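PDB 6V55: adhesion G-protein coupled receptor G6, which probably signals through G proteins in myelination and carries a calcium-binding extracellular region of several domains. Local coordinates for residues A[95-103]-A[471-479]; A[378-389]-A[401-412]. One frame throughout, in Å; residues are numbered along the deposited sequence.

Interaction 1 (95-103 with 471-479) and interaction 2 (378-389 with 401-412) share no structural elements, and their centres lie about 40 Å apart. The first is a long-range join: it brings a calcium-site loop of the CUB domain against a turn 368 residues further on, with 337 Å² buried and none of its touching residues exposed. The second is local, two strands of one hairpin in the SEA domain, and its 1212 Å² comes from a long, partly buried sheet pairing. Side chains carry interaction 1, through a salt bridge beside the metal and an aromatic pair. In interaction 2 backbone hydrogen bonds set the register, apolar side chains pack on both faces, and charged groups are found at the exposed end and at the corner.

Interaction 1 of 2, residues A[95-103]-A[471-479]; sequences FNSDFSVQK and VPCFPYKDR. With CA (calcium ion), chain C; NAG (2-acetamido-2-deoxy-beta-D-glucopyranose), chain K.
Phe99 is held between Phe474, whose edge meets one face of its ring, and the stem of Lys477, which passes obliquely on the other side. The two aromatic rings form a T-shaped pair, their planes at 82° and their centroids 4.8 Å apart. Phe474 CD1 makes the touch, 3.5 Å from Phe99 CG. The lysine stem slides past the far end of the ring, Lys477 CG lying 3.6 Å from Phe99 CZ. The phenylalanine torsion (chi1 47°) places CG between backbone N and carbonyl carbon, turning the ring into this slot. Beyond the ring, the ammonium group ends in a cluster of oxygens. Lys477 NZ forms a salt bridge to Asp98 OD1 at 2.9 Å. It meets that oxygen on the syn side, 25° out of the carboxylate plane. Lys477 NZ also gives a weak bond to Asp98 OD2 and another bond to Ser100 OG.

Asp98 OD2 is at the same time a ligand of the calcium ion at 2.5 Å, joined by the carbonyls of Ser100 and Val101, a water, Glu53 and Asp61: the calcium site of a CUB domain. Glu53 forms a second salt bridge with Lys477, so the lysine reads as second shell to the metal. With a leucine in place of Lys477, Asp98 and Glu53 would probably lose their shared positive partner, and the metal-bound loop its polar tie to the 471-479 turn.

That turn is shaped by a cis peptide before Pro475, by the backbone bond from Lys477 N to Cys473 O at 3.0 Å, and by the Cys473-Cys504 disulfide. Helix 517-527 borders both segments, with Asp526 OD1 accepting a hydrogen bond from Val101 N.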
loop_
_atom_site.group_PDB
_atom_site.type_symbol
_atom_site.label_atom_id
_atom_site.label_comp_id
_atom_site.label_asym_id
_atom_site.label_seq_id
_atom_site.Cartn_x
_atom_site.Cartn_y
_atom_site.Cartn_z
ATOM N N PHE A 95 -2.159 0.008 0.543
ATOM C CA PHE A 95 -2.268 1.264 -0.185
ATOM C C PHE A 95 -3.685 1.783 -0.014
ATOM O O PHE A 95 -4.650 1.036 -0.210
ATOM C CB PHE A 95 -1.925 1.080 -1.664
ATOM C CG PHE A 95 -2.279 2.267 -2.543
ATOM C CD1 PHE A 95 -1.782 3.546 -2.279
ATOM C CD2 PHE A 95 -3.094 2.094 -3.659
ATOM C CE1 PHE A 95 -2.099 4.635 -3.116
ATOM C CE2 PHE A 95 -3.406 3.173 -4.502
ATOM C CZ PHE A 95 -2.909 4.447 -4.228
ATOM N N ASN A 96 -3.801 3.057 0.370
ATOM C CA ASN A 96 -5.083 3.737 0.541
ATOM C C ASN A 96 -5.019 5.111 -0.115
ATOM O O ASN A 96 -4.057 5.859 0.100
ATOM C CB ASN A 96 -5.428 3.868 2.015
ATOM C CG ASN A 96 -5.649 2.536 2.662
ATOM O OD1 ASN A 96 -6.647 1.855 2.389
ATOM N ND2 ASN A 96 -4.724 2.138 3.521
ATOM N N SER A 97 -6.012 5.428 -0.942
ATOM C CA SER A 97 -6.103 6.745 -1.551
ATOM C C SER A 97 -7.379 7.377 -1.027
ATOM O O SER A 97 -8.307 6.669 -0.635
ATOM C CB SER A 97 -6.160 6.682 -3.079
ATOM O OG SER A 97 -7.172 5.764 -3.476
ATOM N N ASP A 98 -7.443 8.706 -1.024
ATOM C CA ASP A 98 -8.673 9.303 -0.540
ATOM C C ASP A 98 -9.541 9.647 -1.750
ATOM O O ASP A 98 -9.375 9.035 -2.806
ATOM C CB ASP A 98 -8.400 10.487 0.407
ATOM C CG ASP A 98 -7.536 11.607 -0.200
ATOM O OD1 ASP A 98 -7.091 12.473 0.584
ATOM O OD2 ASP A 98 -7.312 11.706 -1.416
ATOM N N PHE A 99 -10.434 10.637 -1.620
ATOM C CA PHE A 99 -11.475 10.950 -2.601
ATOM C C PHE A 99 -11.014 11.840 -3.748
ATOM O O PHE A 99 -11.772 11.987 -4.709
ATOM C CB PHE A 99 -12.681 11.629 -1.922
ATOM C CG PHE A 99 -12.310 12.750 -0.970
ATOM C CD1 PHE A 99 -12.167 14.060 -1.436
ATOM C CD2 PHE A 99 -12.121 12.504 0.388
ATOM C CE1 PHE A 99 -11.814 15.098 -0.571
ATOM C CE2 PHE A 99 -11.764 13.533 1.248
ATOM C CZ PHE A 99 -11.612 14.836 0.758
ATOM N N SER A 100 -9.833 12.457 -3.682
ATOM C CA SER A 100 -9.463 13.421 -4.717
ATOM C C SER A 100 -7.945 13.504 -4.814
ATOM O O SER A 100 -7.243 13.134 -3.880
ATOM C CB SER A 100 -10.020 14.808 -4.414
ATOM O OG SER A 100 -9.225 15.392 -3.399
ATOM N N VAL A 101 -7.459 14.045 -5.952
ATOM C CA VAL A 101 -6.047 14.201 -6.342
ATOM C C VAL A 101 -5.326 12.859 -6.426
ATOM O O VAL A 101 -4.912 12.297 -5.408
ATOM C CB VAL A 101 -5.263 15.159 -5.409
ATOM C CG1 VAL A 101 -3.878 15.422 -5.942
ATOM C CG2 VAL A 101 -6.027 16.460 -5.193
ATOM N N GLN A 102 -5.111 12.366 -7.642
ATOM C CA GLN A 102 -4.456 11.084 -7.856
ATOM C C GLN A 102 -3.171 11.276 -8.642
ATOM O O GLN A 102 -3.107 12.097 -9.563
ATOM C CB GLN A 102 -5.380 10.128 -8.590
ATOM C CG GLN A 102 -6.456 9.606 -7.687
ATOM C CD GLN A 102 -7.694 10.436 -7.734
ATOM O OE1 GLN A 102 -8.151 10.800 -8.811
ATOM N NE2 GLN A 102 -8.241 10.769 -6.565
ATOM N N LYS A 103 -2.150 10.528 -8.264
ATOM C CA LYS A 103 -0.906 10.469 -9.000
ATOM C C LYS A 103 -0.734 9.065 -9.579
ATOM O O LYS A 103 -1.676 8.261 -9.608
ATOM C CB LYS A 103 0.262 10.860 -8.100
ATOM C CG LYS A 103 0.107 12.223 -7.447
ATOM C CD LYS A 103 0.149 13.378 -8.438
ATOM C CE LYS A 103 -0.456 14.627 -7.803
ATOM N NZ LYS A 103 0.190 15.896 -8.225
ATOM N N VAL A 471 -7.702 13.219 8.882
ATOM C CA VAL A 471 -8.071 12.955 7.493
ATOM C C VAL A 471 -8.490 14.289 6.868
ATOM O O VAL A 471 -8.759 15.265 7.592
ATOM C CB VAL A 471 -9.195 11.897 7.386
ATOM C CG1 VAL A 471 -8.771 10.549 7.974
ATOM C CG2 VAL A 471 -10.436 12.416 8.005
ATOM N N PRO A 472 -8.512 14.381 5.528
ATOM C CA PRO A 472 -8.993 15.614 4.894
ATOM C C PRO A 472 -10.487 15.836 5.028
ATOM O O PRO A 472 -11.287 14.894 5.025
ATOM C CB PRO A 472 -8.624 15.413 3.422
ATOM C CG PRO A 472 -8.355 13.971 3.277
ATOM C CD PRO A 472 -7.706 13.621 4.553
ATOM N N CYS A 473 -10.850 17.118 5.124
ATOM C CA CYS A 473 -12.249 17.507 5.103
ATOM C C CYS A 473 -12.804 17.259 3.707
ATOM O O CYS A 473 -12.214 17.691 2.713
ATOM C CB CYS A 473 -12.403 18.983 5.484
ATOM S SG CYS A 473 -12.159 19.374 7.230
ATOM N N PHE A 474 -13.911 16.525 3.629
ATOM C CA PHE A 474 -14.560 16.281 2.350
ATOM C C PHE A 474 -15.409 17.488 1.977
ATOM O O PHE A 474 -16.219 17.927 2.788
ATOM C CB PHE A 474 -15.435 15.030 2.421
ATOM C CG PHE A 474 -16.093 14.689 1.123
ATOM C CD1 PHE A 474 -15.352 14.109 0.103
ATOM C CD2 PHE A 474 -17.436 14.985 0.898
ATOM C CE1 PHE A 474 -15.942 13.777 -1.105
ATOM C CE2 PHE A 474 -18.034 14.681 -0.330
ATOM C CZ PHE A 474 -17.279 14.073 -1.329
ATOM N N PRO A 475 -15.284 18.031 0.759
ATOM C CA PRO A 475 -14.364 17.677 -0.330
ATOM C C PRO A 475 -13.271 18.698 -0.662
ATOM O O PRO A 475 -12.592 18.513 -1.673
ATOM C CB PRO A 475 -15.295 17.574 -1.521
ATOM C CG PRO A 475 -16.248 18.710 -1.265
ATOM C CD PRO A 475 -16.402 18.841 0.248
ATOM N N TYR A 476 -13.092 19.745 0.138
ATOM C CA TYR A 476 -12.180 20.795 -0.287
ATOM C C TYR A 476 -10.764 20.611 0.239
ATOM O O TYR A 476 -9.833 21.193 -0.339
ATOM C CB TYR A 476 -12.761 22.155 0.106
ATOM C CG TYR A 476 -14.078 22.372 -0.599
ATOM C CD1 TYR A 476 -14.163 22.268 -1.997
ATOM C CD2 TYR A 476 -15.240 22.654 0.107
ATOM C CE1 TYR A 476 -15.376 22.451 -2.672
ATOM C CE2 TYR A 476 -16.447 22.841 -0.559
ATOM C CZ TYR A 476 -16.507 22.737 -1.945
ATOM O OH TYR A 476 -17.711 22.927 -2.591
ATOM N N LYS A 477 -10.602 19.822 1.313
ATOM C CA LYS A 477 -9.318 19.439 1.935
ATOM C C LYS A 477 -8.490 20.623 2.436
ATOM O O LYS A 477 -7.273 20.482 2.608
ATOM C CB LYS A 477 -8.434 18.586 1.018
ATOM C CG LYS A 477 -9.071 17.408 0.336
ATOM C CD LYS A 477 -8.084 16.872 -0.714
ATOM C CE LYS A 477 -7.151 15.806 -0.185
ATOM N NZ LYS A 477 -6.885 14.747 -1.202
ATOM N N ASP A 478 -9.123 21.781 2.687
ATOM C CA ASP A 478 -8.379 22.945 3.166
ATOM C C ASP A 478 -7.933 22.742 4.600
ATOM O O ASP A 478 -6.825 23.144 4.967
ATOM C CB ASP A 478 -9.215 24.227 3.076
ATOM C CG ASP A 478 -10.034 24.332 1.785
ATOM O OD1 ASP A 478 -11.264 24.556 1.899
ATOM O OD2 ASP A 478 -9.465 24.235 0.666
ATOM N N ARG A 479 -8.788 22.130 5.426
ATOM C CA ARG A 479 -8.501 21.809 6.822
ATOM C C ARG A 479 -8.763 20.320 7.065
ATOM O O ARG A 479 -9.157 19.580 6.154
ATOM C CB ARG A 479 -9.306 22.698 7.792
ATOM C CG ARG A 479 -9.423 24.174 7.390
ATOM C CD ARG A 479 -10.004 25.047 8.493
ATOM N NE ARG A 479 -9.003 25.501 9.463
ATOM C CZ ARG A 479 -9.251 26.384 10.434
ATOM N NH1 ARG A 479 -10.469 26.906 10.572
ATOM N NH2 ARG A 479 -8.284 26.743 11.273
HETATM CA CA CA C . -5.833 11.186 -3.359
HETATM C C1 NAG K . -9.380 23.500 13.945
HETATM C C2 NAG K . -8.417 22.398 14.435
HETATM C C3 NAG K . -7.707 22.826 15.738
HETATM C C4 NAG K . -7.029 24.186 15.570
HETATM C C5 NAG K . -8.050 25.227 15.087
HETATM C C6 NAG K . -7.452 26.599 14.830
HETATM C C7 NAG K . -8.793 20.037 13.910
HETATM C C8 NAG K . -9.626 18.820 14.169
HETATM N N2 NAG K . -9.122 21.136 14.603
HETATM O O3 NAG K . -6.726 21.856 16.100
HETATM O O4 NAG K . -6.404 24.600 16.784
HETATM O O5 NAG K . -8.661 24.785 13.856
HETATM O O6 NAG K . -6.911 26.743 13.522
HETATM O O7 NAG K . -7.850 20.024 13.116
HETATM O O HOH W 1 -7.402 9.469 -4.426
#

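Interaction 2 of 2, residues A[378-389]-A[401-412]; sequences YRVYVDGISLQL and QIYLALLVYKNT. Unlike the reference sequence in segment 401-412: Ile402 (reference Thr). With NAG (2-acetamido-2-deoxy-beta-D-glucopyranose), chain J.
Ile385 packs against Tyr403 and Ala405 on the face of the hairpin that also carries Val380, Val382 and Leu407. Its CG1 reaches the tyrosine ring obliquely, while Ile385 CD1 meets Ala405 CB at 4.0 Å. Farther along, Val382 CG1 touches Leu407 CD2 at 3.7 Å. Toward the outer end a methyl, Leu387 CD1, sits over the Tyr403 ring in a CH-pi contact, 19° off the normal; the leucine's chi1 of 171°, with CG opposite the backbone N, carries it there. Helices 361-374 and 419-427 cover this face, Ile365 touching both Ile385 and Tyr403 and Ile422 touching Leu407, as expected for the alpha/beta sandwich of a SEA domain. The opposite face is apolar too: Asp383 CB lies 3.9 Å from both Leu406 CD2 and Val408 CG1, and Leu389 CD1 meets Ile402 CD1.

The two strands form an antiparallel hairpin at the margin of a sheet: 399-410 pairs on its other side with 342-353, whereas 380-392 is outermost. Register is fixed by backbone bonds such as Val408 N to Tyr381 O at 2.8 Å and Leu404 N to Ser386 O at 3.0 Å. It slips by one residue at a classic beta bulge, where Gln388 and Leu389 both face Ile402. Gln388 N bonds Ile402 O at 2.6 Å, and Leu389 N reaches that oxygen only weakly. Near Asp383 the chain turns a corner.

Toward the solvent end, Arg379 spreads its guanidinium above Lys410 O, which lies over the centre of one face. Asn411 and Thr412 are poorly ordered, and Arg379 NH2 gives Asn411 O and Thr412 OG1 only weak, bent bonds, which carry little weight. Lys410 itself pairs with Asp342, and Asp383 with Arg489.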
loop_
_atom_site.group_PDB
_atom_site.type_symbol
_atom_site.label_atom_id
_atom_site.label_comp_id
_atom_site.label_asym_id
_atom_site.label_seq_id
_atom_site.Cartn_x
_atom_site.Cartn_y
_atom_site.Cartn_z
ATOM N N TYR A 378 11.343 -2.914 34.387
ATOM C CA TYR A 378 10.350 -2.514 33.392
ATOM C C TYR A 378 9.475 -1.399 33.952
ATOM O O TYR A 378 9.120 -1.419 35.133
ATOM C CB TYR A 378 9.461 -3.694 32.984
ATOM C CG TYR A 378 10.087 -4.578 31.948
ATOM C CD1 TYR A 378 10.032 -4.246 30.597
ATOM C CD2 TYR A 378 10.734 -5.741 32.317
ATOM C CE1 TYR A 378 10.621 -5.068 29.636
ATOM C CE2 TYR A 378 11.318 -6.564 31.379
ATOM C CZ TYR A 378 11.262 -6.231 30.045
ATOM O OH TYR A 378 11.857 -7.071 29.133
ATOM N N ARG A 379 9.139 -0.416 33.113
ATOM C CA ARG A 379 8.242 0.657 33.549
ATOM C C ARG A 379 6.806 0.325 33.159
ATOM O O ARG A 379 6.189 0.966 32.305
ATOM C CB ARG A 379 8.680 1.997 32.979
ATOM C CG ARG A 379 10.089 2.352 33.353
ATOM C CD ARG A 379 10.708 3.275 32.338
ATOM N NE ARG A 379 10.643 2.716 30.992
ATOM C CZ ARG A 379 10.820 3.431 29.885
ATOM N NH1 ARG A 379 11.072 4.731 29.979
ATOM N NH2 ARG A 379 10.743 2.854 28.687
ATOM N N VAL A 380 6.269 -0.700 33.825
ATOM C CA VAL A 380 4.870 -1.096 33.683
ATOM C C VAL A 380 4.166 -0.853 35.015
ATOM O O VAL A 380 4.652 -1.294 36.067
ATOM C CB VAL A 380 4.734 -2.565 33.242
ATOM C CG1 VAL A 380 3.271 -2.903 32.967
ATOM C CG2 VAL A 380 5.599 -2.854 32.028
ATOM N N TYR A 381 3.023 -0.161 34.970
ATOM C CA TYR A 381 2.314 0.247 36.175
ATOM C C TYR A 381 0.839 -0.096 36.010
ATOM O O TYR A 381 0.369 -0.290 34.891
ATOM C CB TYR A 381 2.501 1.756 36.443
ATOM C CG TYR A 381 3.954 2.263 36.451
ATOM C CD1 TYR A 381 4.676 2.327 37.647
ATOM C CD2 TYR A 381 4.591 2.712 35.271
ATOM C CE1 TYR A 381 5.988 2.795 37.680
ATOM C CE2 TYR A 381 5.918 3.190 35.300
ATOM C CZ TYR A 381 6.598 3.230 36.515
ATOM O OH TYR A 381 7.891 3.684 36.595
ATOM N N VAL A 382 0.093 -0.161 37.122
ATOM C CA VAL A 382 -1.351 -0.389 37.055
ATOM C C VAL A 382 -2.083 0.942 37.020
ATOM O O VAL A 382 -1.869 1.809 37.877
ATOM C CB VAL A 382 -1.866 -1.279 38.205
ATOM C CG1 VAL A 382 -1.490 -2.662 37.918
ATOM C CG2 VAL A 382 -1.270 -0.932 39.543
ATOM N N ASP A 383 -2.954 1.101 36.025
ATOM C CA ASP A 383 -3.734 2.312 35.832
ATOM C C ASP A 383 -5.194 2.106 36.203
ATOM O O ASP A 383 -6.003 3.033 36.051
ATOM C CB ASP A 383 -3.623 2.787 34.368
ATOM C CG ASP A 383 -3.725 4.314 34.214
ATOM O OD1 ASP A 383 -3.860 5.015 35.243
ATOM O OD2 ASP A 383 -3.680 4.812 33.058
ATOM N N GLY A 384 -5.560 0.909 36.659
ATOM C CA GLY A 384 -6.929 0.619 37.041
ATOM C C GLY A 384 -7.140 -0.859 37.312
ATOM O O GLY A 384 -6.595 -1.697 36.578
ATOM N N ILE A 385 -7.918 -1.190 38.350
ATOM C CA ILE A 385 -8.153 -2.582 38.746
ATOM C C ILE A 385 -9.474 -2.636 39.501
ATOM O O ILE A 385 -9.802 -1.712 40.250
ATOM C CB ILE A 385 -6.954 -3.139 39.560
ATOM C CG1 ILE A 385 -7.148 -4.588 39.996
ATOM C CG2 ILE A 385 -6.598 -2.254 40.733
ATOM C CD1 ILE A 385 -5.861 -5.239 40.334
ATOM N N SER A 386 -10.277 -3.676 39.231
ATOM C CA SER A 386 -11.552 -3.848 39.917
ATOM C C SER A 386 -11.902 -5.332 40.033
ATOM O O SER A 386 -11.490 -6.149 39.203
ATOM C CB SER A 386 -12.666 -3.107 39.197
ATOM O OG SER A 386 -13.085 -3.789 38.021
ATOM N N LEU A 387 -12.681 -5.673 41.066
ATOM C CA LEU A 387 -13.036 -7.058 41.351
ATOM C C LEU A 387 -14.244 -7.466 40.527
ATOM O O LEU A 387 -15.260 -6.766 40.524
ATOM C CB LEU A 387 -13.343 -7.240 42.838
ATOM C CG LEU A 387 -13.941 -8.566 43.326
ATOM C CD1 LEU A 387 -12.992 -9.701 43.138
ATOM C CD2 LEU A 387 -14.284 -8.456 44.768
ATOM N N GLN A 388 -14.154 -8.608 39.857
ATOM C CA GLN A 388 -15.247 -9.050 38.994
ATOM C C GLN A 388 -16.101 -10.153 39.577
ATOM O O GLN A 388 -17.310 -10.150 39.375
ATOM C CB GLN A 388 -14.699 -9.542 37.666
ATOM C CG GLN A 388 -14.242 -8.461 36.785
ATOM C CD GLN A 388 -14.151 -8.948 35.376
ATOM O OE1 GLN A 388 -14.706 -8.336 34.467
ATOM N NE2 GLN A 388 -13.468 -10.080 35.178
ATOM N N LEU A 389 -15.499 -11.099 40.280
ATOM C CA LEU A 389 -16.151 -12.332 40.687
ATOM C C LEU A 389 -15.537 -12.709 42.016
ATOM O O LEU A 389 -14.313 -12.630 42.162
ATOM C CB LEU A 389 -15.909 -13.408 39.636
ATOM C CG LEU A 389 -16.511 -14.793 39.407
ATOM C CD1 LEU A 389 -15.892 -15.799 40.324
ATOM C CD2 LEU A 389 -17.954 -14.852 39.563
ATOM N N GLN A 401 -10.996 -14.878 43.967
ATOM C CA GLN A 401 -11.397 -13.554 43.510
ATOM C C GLN A 401 -10.845 -13.348 42.108
ATOM O O GLN A 401 -9.700 -13.715 41.842
ATOM C CB GLN A 401 -10.884 -12.471 44.471
ATOM C CG GLN A 401 -11.384 -12.610 45.918
ATOM C CD GLN A 401 -10.858 -11.513 46.831
ATOM O OE1 GLN A 401 -10.363 -10.491 46.359
ATOM N NE2 GLN A 401 -10.959 -11.719 48.142
ATOM N N ILE A 402 -11.655 -12.795 41.205
ATOM C CA ILE A 402 -11.236 -12.549 39.833
ATOM C C ILE A 402 -11.227 -11.045 39.619
ATOM O O ILE A 402 -12.247 -10.375 39.829
ATOM C CB ILE A 402 -12.127 -13.263 38.805
ATOM C CG1 ILE A 402 -12.124 -14.764 39.080
ATOM C CG2 ILE A 402 -11.601 -13.023 37.413
ATOM C CD1 ILE A 402 -12.823 -15.620 38.048
ATOM N N TYR A 403 -10.068 -10.523 39.197
ATOM C CA TYR A 403 -9.808 -9.103 39.015
ATOM C C TYR A 403 -9.536 -8.806 37.551
ATOM O O TYR A 403 -8.948 -9.623 36.835
ATOM C CB TYR A 403 -8.599 -8.650 39.845
ATOM C CG TYR A 403 -8.893 -8.509 41.315
ATOM C CD1 TYR A 403 -9.225 -7.272 41.856
ATOM C CD2 TYR A 403 -8.861 -9.612 42.155
ATOM C CE1 TYR A 403 -9.510 -7.129 43.201
ATOM C CE2 TYR A 403 -9.134 -9.485 43.502
ATOM C CZ TYR A 403 -9.462 -8.241 44.017
ATOM O OH TYR A 403 -9.753 -8.108 45.357
ATOM N N LEU A 404 -9.946 -7.619 37.118
ATOM C CA LEU A 404 -9.638 -7.107 35.791
ATOM C C LEU A 404 -8.733 -5.890 35.942
ATOM O O LEU A 404 -9.104 -4.940 36.637
ATOM C CB LEU A 404 -10.922 -6.734 35.063
ATOM C CG LEU A 404 -10.799 -6.246 33.633
ATOM C CD1 LEU A 404 -10.268 -7.348 32.741
ATOM C CD2 LEU A 404 -12.180 -5.807 33.190
ATOM N N ALA A 405 -7.565 -5.901 35.279
ATOM C CA ALA A 405 -6.546 -4.885 35.519
ATOM C C ALA A 405 -5.982 -4.328 34.223
ATOM O O ALA A 405 -5.743 -5.066 33.260
ATOM C CB ALA A 405 -5.390 -5.436 36.347
ATOM N N LEU A 406 -5.718 -3.009 34.234
ATOM C CA LEU A 406 -5.080 -2.284 33.136
ATOM C C LEU A 406 -3.627 -2.015 33.493
ATOM O O LEU A 406 -3.347 -1.217 34.391
ATOM C CB LEU A 406 -5.801 -0.965 32.864
ATOM C CG LEU A 406 -5.325 -0.124 31.670
ATOM C CD1 LEU A 406 -5.659 -0.835 30.390
ATOM C CD2 LEU A 406 -5.959 1.243 31.692
ATOM N N LEU A 407 -2.706 -2.664 32.789
ATOM C CA LEU A 407 -1.282 -2.370 32.898
ATOM C C LEU A 407 -0.901 -1.422 31.774
ATOM O O LEU A 407 -1.351 -1.600 30.638
ATOM C CB LEU A 407 -0.437 -3.641 32.808
ATOM C CG LEU A 407 -1.059 -4.904 33.408
ATOM C CD1 LEU A 407 -0.321 -6.166 32.982
ATOM C CD2 LEU A 407 -1.089 -4.800 34.906
ATOM N N VAL A 408 -0.072 -0.420 32.085
ATOM C CA VAL A 408 0.364 0.584 31.113
ATOM C C VAL A 408 1.891 0.598 31.064
ATOM O O VAL A 408 2.555 0.657 32.106
ATOM C CB VAL A 408 -0.225 1.984 31.427
ATOM C CG1 VAL A 408 -0.096 2.338 32.874
ATOM C CG2 VAL A 408 0.421 3.080 30.607
ATOM N N TYR A 409 2.442 0.487 29.850
ATOM C CA TYR A 409 3.886 0.518 29.602
ATOM C C TYR A 409 4.290 1.956 29.290
ATOM O O TYR A 409 3.923 2.488 28.244
ATOM C CB TYR A 409 4.210 -0.414 28.436
ATOM C CG TYR A 409 5.631 -0.914 28.308
ATOM C CD1 TYR A 409 6.643 -0.485 29.153
ATOM C CD2 TYR A 409 5.948 -1.840 27.308
ATOM C CE1 TYR A 409 7.945 -0.955 28.997
ATOM C CE2 TYR A 409 7.240 -2.313 27.139
ATOM C CZ TYR A 409 8.235 -1.877 27.987
ATOM O OH TYR A 409 9.521 -2.365 27.815
ATOM N N LYS A 410 5.052 2.579 30.187
ATOM C CA LYS A 410 5.420 3.986 30.043
ATOM C C LYS A 410 6.616 4.107 29.110
ATOM O O LYS A 410 7.713 3.664 29.461
ATOM C CB LYS A 410 5.765 4.598 31.399
ATOM C CG LYS A 410 4.628 5.223 32.154
ATOM C CD LYS A 410 4.109 6.502 31.480
ATOM C CE LYS A 410 2.715 6.892 32.081
ATOM N NZ LYS A 410 1.990 8.055 31.443
ATOM N N ASN A 411 6.387 4.667 27.913
ATOM C CA ASN A 411 7.402 5.226 27.002
ATOM C C ASN A 411 8.388 4.167 26.501
ATOM O O ASN A 411 9.586 4.206 26.790
ATOM C CB ASN A 411 8.131 6.415 27.641
ATOM C CG ASN A 411 7.180 7.507 28.078
ATOM O OD1 ASN A 411 6.186 7.261 28.781
ATOM N ND2 ASN A 411 7.455 8.724 27.624
ATOM N N THR A 412 7.853 3.232 25.713
ATOM C CA THR A 412 8.697 2.250 25.042
ATOM C C THR A 412 8.203 2.090 23.615
ATOM O O THR A 412 6.993 2.060 23.385
ATOM C CB THR A 412 8.698 0.909 25.804
ATOM O OG1 THR A 412 9.410 1.069 27.037
ATOM C CG2 THR A 412 9.386 -0.230 25.012
HETATM C C1 NAG J . 1.604 2.326 41.074
HETATM C C2 NAG J . 1.128 3.119 42.325
HETATM C C3 NAG J . 0.509 4.470 41.913
HETATM C C4 NAG J . 1.468 5.269 41.033
HETATM C C5 NAG J . 1.847 4.442 39.801
HETATM C C6 NAG J . 2.834 5.134 38.888
HETATM C C7 NAG J . 0.317 2.124 44.430
HETATM C C8 NAG J . -0.754 1.290 45.071
HETATM N N2 NAG J . 0.185 2.338 43.114
HETATM O O3 NAG J . 0.155 5.226 43.069
HETATM O O4 NAG J . 0.878 6.499 40.626
HETATM O O5 NAG J . 2.450 3.200 40.213
HETATM O O6 NAG J . 3.345 6.335 39.450
HETATM O O7 NAG J . 1.256 2.586 45.076
#